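Local coordinates for protein UspA1 (Moraxella catarrhalis, PDB 3NTN) that serves as a trimeric autotransporter adhesin of the outer membrane, whose binding partners include fibronectin and the receptor CEACAM1, at residues B[90-93]-B[94-97]; B[17-21]-B[22-26]. All blocks are in the same frame, centred on the assembly; numbering follows the deposited sequence.

Interaction 1: residues B[90-93]-B[94-97]; sequences TVKK and GQQN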
loop_
_atom_site.group_PDB
_atom_site.type_symbol
_atom_site.label_atom_id
_atom_site.label_comp_id
_atom_site.label_asym_id
_atom_site.label_seq_id
_atom_site.Cartn_x
_atom_site.Cartn_y
_atom_site.Cartn_z
ATOM N N THR B 90 11.288 -8.989 11.417
ATOM C CA THR B 90 12.005 -8.495 12.590
ATOM C C THR B 90 12.000 -6.971 12.562
ATOM O O THR B 90 12.322 -6.409 11.523
ATOM C CB THR B 90 13.472 -8.945 12.608
ATOM O OG1 THR B 90 13.554 -10.384 12.584
ATOM C CG2 THR B 90 14.221 -8.366 13.854
ATOM N N VAL B 91 11.649 -6.332 13.704
ATOM C CA VAL B 91 11.835 -4.882 13.952
ATOM C C VAL B 91 12.757 -4.772 15.151
ATOM O O VAL B 91 12.453 -5.291 16.199
ATOM C CB VAL B 91 10.452 -4.126 14.240
ATOM C CG1 VAL B 91 10.644 -2.583 14.562
ATOM C CG2 VAL B 91 9.488 -4.294 13.087
ATOM N N LYS B 92 13.892 -4.106 15.000
ATOM C CA LYS B 92 14.931 -4.090 16.030
ATOM C C LYS B 92 14.731 -2.850 16.888
ATOM O O LYS B 92 14.016 -1.938 16.503
ATOM C CB LYS B 92 16.333 -4.053 15.391
ATOM C CG LYS B 92 16.811 -5.311 14.675
ATOM C CD LYS B 92 18.291 -5.223 14.310
ATOM C CE LYS B 92 18.782 -6.512 13.662
ATOM N NZ LYS B 92 20.244 -6.482 13.365
ATOM N N LYS B 93 15.355 -2.837 18.057
ATOM C CA LYS B 93 15.360 -1.713 19.000
ATOM C C LYS B 93 15.856 -0.466 18.278
ATOM O O LYS B 93 16.877 -0.524 17.613
ATOM C CB LYS B 93 16.309 -2.094 20.140
ATOM C CG LYS B 93 16.172 -1.325 21.447
ATOM C CD LYS B 93 17.511 -1.305 22.251
ATOM C CE LYS B 93 17.297 -0.657 23.622
ATOM N NZ LYS B 93 18.528 -0.377 24.403
ATOM N N GLY B 94 15.147 0.656 18.393
ATOM C CA GLY B 94 15.503 1.873 17.615
ATOM C C GLY B 94 15.003 1.915 16.153
ATOM O O GLY B 94 15.511 2.711 15.328
ATOM N N GLN B 95 14.035 1.051 15.835
ATOM C CA GLN B 95 13.205 1.159 14.652
ATOM C C GLN B 95 11.797 1.269 15.177
ATOM O O GLN B 95 11.207 0.256 15.511
ATOM C CB GLN B 95 13.299 -0.092 13.773
ATOM C CG GLN B 95 14.524 -0.126 12.933
ATOM C CD GLN B 95 14.671 -1.384 12.113
ATOM O OE1 GLN B 95 14.569 -2.511 12.631
ATOM N NE2 GLN B 95 14.970 -1.205 10.821
ATOM N N GLN B 96 11.256 2.483 15.233
ATOM C CA GLN B 96 9.992 2.750 15.873
ATOM C C GLN B 96 8.924 2.971 14.825
ATOM O O GLN B 96 9.212 3.437 13.743
ATOM C CB GLN B 96 10.115 3.981 16.774
ATOM C CG GLN B 96 11.201 3.838 17.819
ATOM C CD GLN B 96 11.449 5.108 18.587
ATOM O OE1 GLN B 96 10.685 5.451 19.506
ATOM N NE2 GLN B 96 12.523 5.830 18.219
ATOM N N ASN B 97 7.686 2.614 15.136
ATOM C CA ASN B 97 6.552 2.890 14.244
ATOM C C ASN B 97 6.642 2.223 12.901
ATOM O O ASN B 97 6.330 2.828 11.875
ATOM C CB ASN B 97 6.334 4.400 14.067
ATOM C CG ASN B 97 5.933 5.062 15.345
ATOM O OD1 ASN B 97 6.722 5.760 15.936
ATOM N ND2 ASN B 97 4.701 4.814 15.804
#
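Gln95 reaches Lys92 because its CG stands anti to the carbonyl carbon (chi1 -79°) and the rest of the chain runs extended, so that the side chain lies back across the turn and sets its amide against the backbone of Lys92. There the amide oxygen takes a nearly straight hydrogen bond: Lys92 N to Gln95 OE1 measures 2.9 Å with an N-H...O angle of 172°, and the donor lies in the plane of the side-chain carbonyl. The same oxygen lies 3.6 Å from Lys92 CB. A second bond runs the other way, from Gln95 N to Lys92 O at 3.1 Å, more bent and with the donor tilted from the carbonyl plane. Lys92 is thus held through both its N-H and its C=O by the same residue, one bond using side chain and the other main chain. The other end of the amide is also fixed, since Gln95 NE2 donates to the carbonyl oxygens of Thr107 and Ala110; bonds at both ends set the flip and rotation of the group.

Val91 adds an apolar contact to the backbone end of Gln95. Its CG1, anti to the backbone N, meets Gln95 CB at 3.7 Å and lies 3.0 Å from Gln95 O, a close approach of methyl to carbonyl.

At the apex Gly94 adopts a positive phi (82°), the conformation expected of the third residue in a type II turn. Lys93 and Gly94 hold the two central positions of this type II beta turn from Lys92 to Gln95, closed by the bond from Gln95 N to Lys92 O, and it forms the bend after strand 89-91 in the YadA-like beta roll of the head.

Interaction 2: residues B[17-21]-B[22-26]; sequences NQAKG and RNSTV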
loop_
_atom_site.group_PDB
_atom_site.type_symbol
_atom_site.label_atom_id
_atom_site.label_comp_id
_atom_site.label_asym_id
_atom_site.label_seq_id
_atom_site.Cartn_x
_atom_site.Cartn_y
_atom_site.Cartn_z
ATOM N N ASN B 17 3.743 -22.291 30.699
ATOM C CA ASN B 17 3.302 -20.931 30.411
ATOM C C ASN B 17 3.514 -20.039 31.611
ATOM O O ASN B 17 3.396 -20.478 32.720
ATOM C CB ASN B 17 1.829 -20.911 29.988
ATOM C CG ASN B 17 1.616 -21.571 28.657
ATOM O OD1 ASN B 17 2.412 -21.405 27.732
ATOM N ND2 ASN B 17 0.546 -22.339 28.548
ATOM N N GLN B 18 3.843 -18.777 31.391
ATOM C CA GLN B 18 4.152 -17.907 32.498
ATOM C C GLN B 18 3.497 -16.571 32.246
ATOM O O GLN B 18 3.687 -15.995 31.203
ATOM C CB GLN B 18 5.682 -17.741 32.646
ATOM C CG GLN B 18 6.396 -18.907 33.368
ATOM C CD GLN B 18 7.918 -18.945 33.098
ATOM O OE1 GLN B 18 8.745 -18.887 34.028
ATOM N NE2 GLN B 18 8.286 -19.049 31.813
ATOM N N ALA B 19 2.715 -16.071 33.192
ATOM C CA ALA B 19 2.157 -14.730 33.077
ATOM C C ALA B 19 2.799 -13.919 34.201
ATOM O O ALA B 19 2.200 -13.692 35.237
ATOM C CB ALA B 19 0.674 -14.771 33.197
ATOM N N LYS B 20 4.049 -13.524 34.007
ATOM C CA LYS B 20 4.825 -12.829 35.052
ATOM C C LYS B 20 4.496 -11.332 35.163
ATOM O O LYS B 20 4.788 -10.725 36.180
ATOM C CB LYS B 20 6.328 -13.005 34.819
ATOM C CG LYS B 20 6.786 -14.460 34.809
ATOM C CD LYS B 20 8.164 -14.619 34.185
ATOM C CE LYS B 20 9.021 -15.594 34.995
ATOM N NZ LYS B 20 10.388 -15.781 34.414
ATOM N N GLY B 21 3.935 -10.730 34.115
ATOM C CA GLY B 21 3.666 -9.278 34.129
ATOM C C GLY B 21 2.381 -9.008 34.874
ATOM O O GLY B 21 1.448 -9.827 34.810
ATOM N N ARG B 22 2.328 -7.896 35.619
ATOM C CA ARG B 22 1.054 -7.400 36.162
ATOM C C ARG B 22 -0.025 -7.306 35.070
ATOM O O ARG B 22 0.252 -6.783 33.996
ATOM C CB ARG B 22 1.274 -6.024 36.788
ATOM C CG ARG B 22 0.191 -5.607 37.768
ATOM C CD ARG B 22 0.637 -4.488 38.754
ATOM N NE ARG B 22 1.388 -3.372 38.136
ATOM C CZ ARG B 22 0.856 -2.430 37.365
ATOM N NH1 ARG B 22 -0.452 -2.439 37.095
ATOM N NH2 ARG B 22 1.633 -1.479 36.856
ATOM N N ASN B 23 -1.248 -7.776 35.365
ATOM C CA ASN B 23 -2.376 -7.891 34.404
ATOM C C ASN B 23 -2.062 -8.680 33.121
ATOM O O ASN B 23 -2.791 -8.544 32.105
ATOM C CB ASN B 23 -2.900 -6.519 33.926
ATOM C CG ASN B 23 -3.151 -5.527 35.042
ATOM O OD1 ASN B 23 -3.791 -5.829 36.062
ATOM N ND2 ASN B 23 -2.674 -4.302 34.835
ATOM N N SER B 24 -0.965 -9.440 33.107
ATOM C CA SER B 24 -0.629 -10.195 31.897
ATOM C C SER B 24 -1.517 -11.464 31.770
ATOM O O SER B 24 -2.034 -11.978 32.767
ATOM C CB SER B 24 0.839 -10.574 31.869
ATOM O OG SER B 24 1.106 -11.466 32.947
ATOM N N THR B 25 -1.648 -11.952 30.540
ATOM C CA THR B 25 -2.478 -13.083 30.204
ATOM C C THR B 25 -1.738 -14.006 29.225
ATOM O O THR B 25 -1.247 -13.561 28.190
ATOM C CB THR B 25 -3.774 -12.579 29.508
ATOM O OG1 THR B 25 -4.447 -11.629 30.351
ATOM C CG2 THR B 25 -4.734 -13.740 29.186
ATOM N N VAL B 26 -1.694 -15.286 29.519
ATOM C CA VAL B 26 -1.385 -16.301 28.524
ATOM C C VAL B 26 -2.593 -17.274 28.483
ATOM O O VAL B 26 -2.837 -17.994 29.436
ATOM C CB VAL B 26 -0.092 -17.126 28.886
ATOM C CG1 VAL B 26 0.142 -18.217 27.856
ATOM C CG2 VAL B 26 1.116 -16.233 29.034
#
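Ser24 and Gly21 make the polar part of this contact, and both hydrogen bonds across it end on one atom. Gly21 O accepts from Ser24 N at 3.0 Å, with an N-H...O angle of 152°, and from the Ser24 hydroxyl, where OG to Gly21 O is 2.5 Å, short enough that coordinate error may contribute. The two donors approach differently: the hydroxyl is tilted 19° from the carbonyl plane, whereas the amide stands well above it. With chi1 at 65°, Ser24 OG sits between its own backbone N and carbonyl carbon, which turns it back over the peptide of Gly21.

Van der Waals contacts extend the pairing away from the turn. Ala19 CB lies 3.3 Å from Ser24 OG, so the hydroxyl is bordered by a methyl as well as by the carbonyl it binds. Farther along, the two methyls of Val26 divide their work: CG1 rests against Asn17, 3.8 Å from its CG, and CG2 approaches Gln18 O at 3.4 Å. The Asn17 amide is itself pinned by hydrogen bonds from ND2 to Gly13 O and Gly29 O and from Asn32 N to OD1, which fixes the polar group beside that methyl.

Neighbouring coils flank the contact: Val11 meets Asn17 and Ala19, and Ala34 meets Ser24 and Val26. Thr25, pointing away from 17-21, packs on Gly29 of a second subunit. The bonded Gly21 and Ser24 bracket a type II beta turn, here linking strand 18-19 of a short parallel sheet to strand 25-26 of the long one in the left-handed parallel beta roll of YadA-like adhesin heads.

In the fold
Followed from the N terminus, interaction 2 comes first: its turn carries the chain from strand 18-19, in a three-stranded parallel sheet, to strand 25-26, in the long parallel sheet of the head. Interaction 1 follows much later, where the chain leaves strand 89-91 of another three-stranded sheet and bends through a loop toward strand 99-101 of that same long sheet. The contacts neither nest nor cross but are in series. The centres of interactions 1 and 2 are about 24 Å apart, and the nearest atoms of interactions 1 and 2 about 19 Å. Both close local turns, and each ties a short sheet to the long one, at separate levels of the beta roll, ahead of helix 182-217.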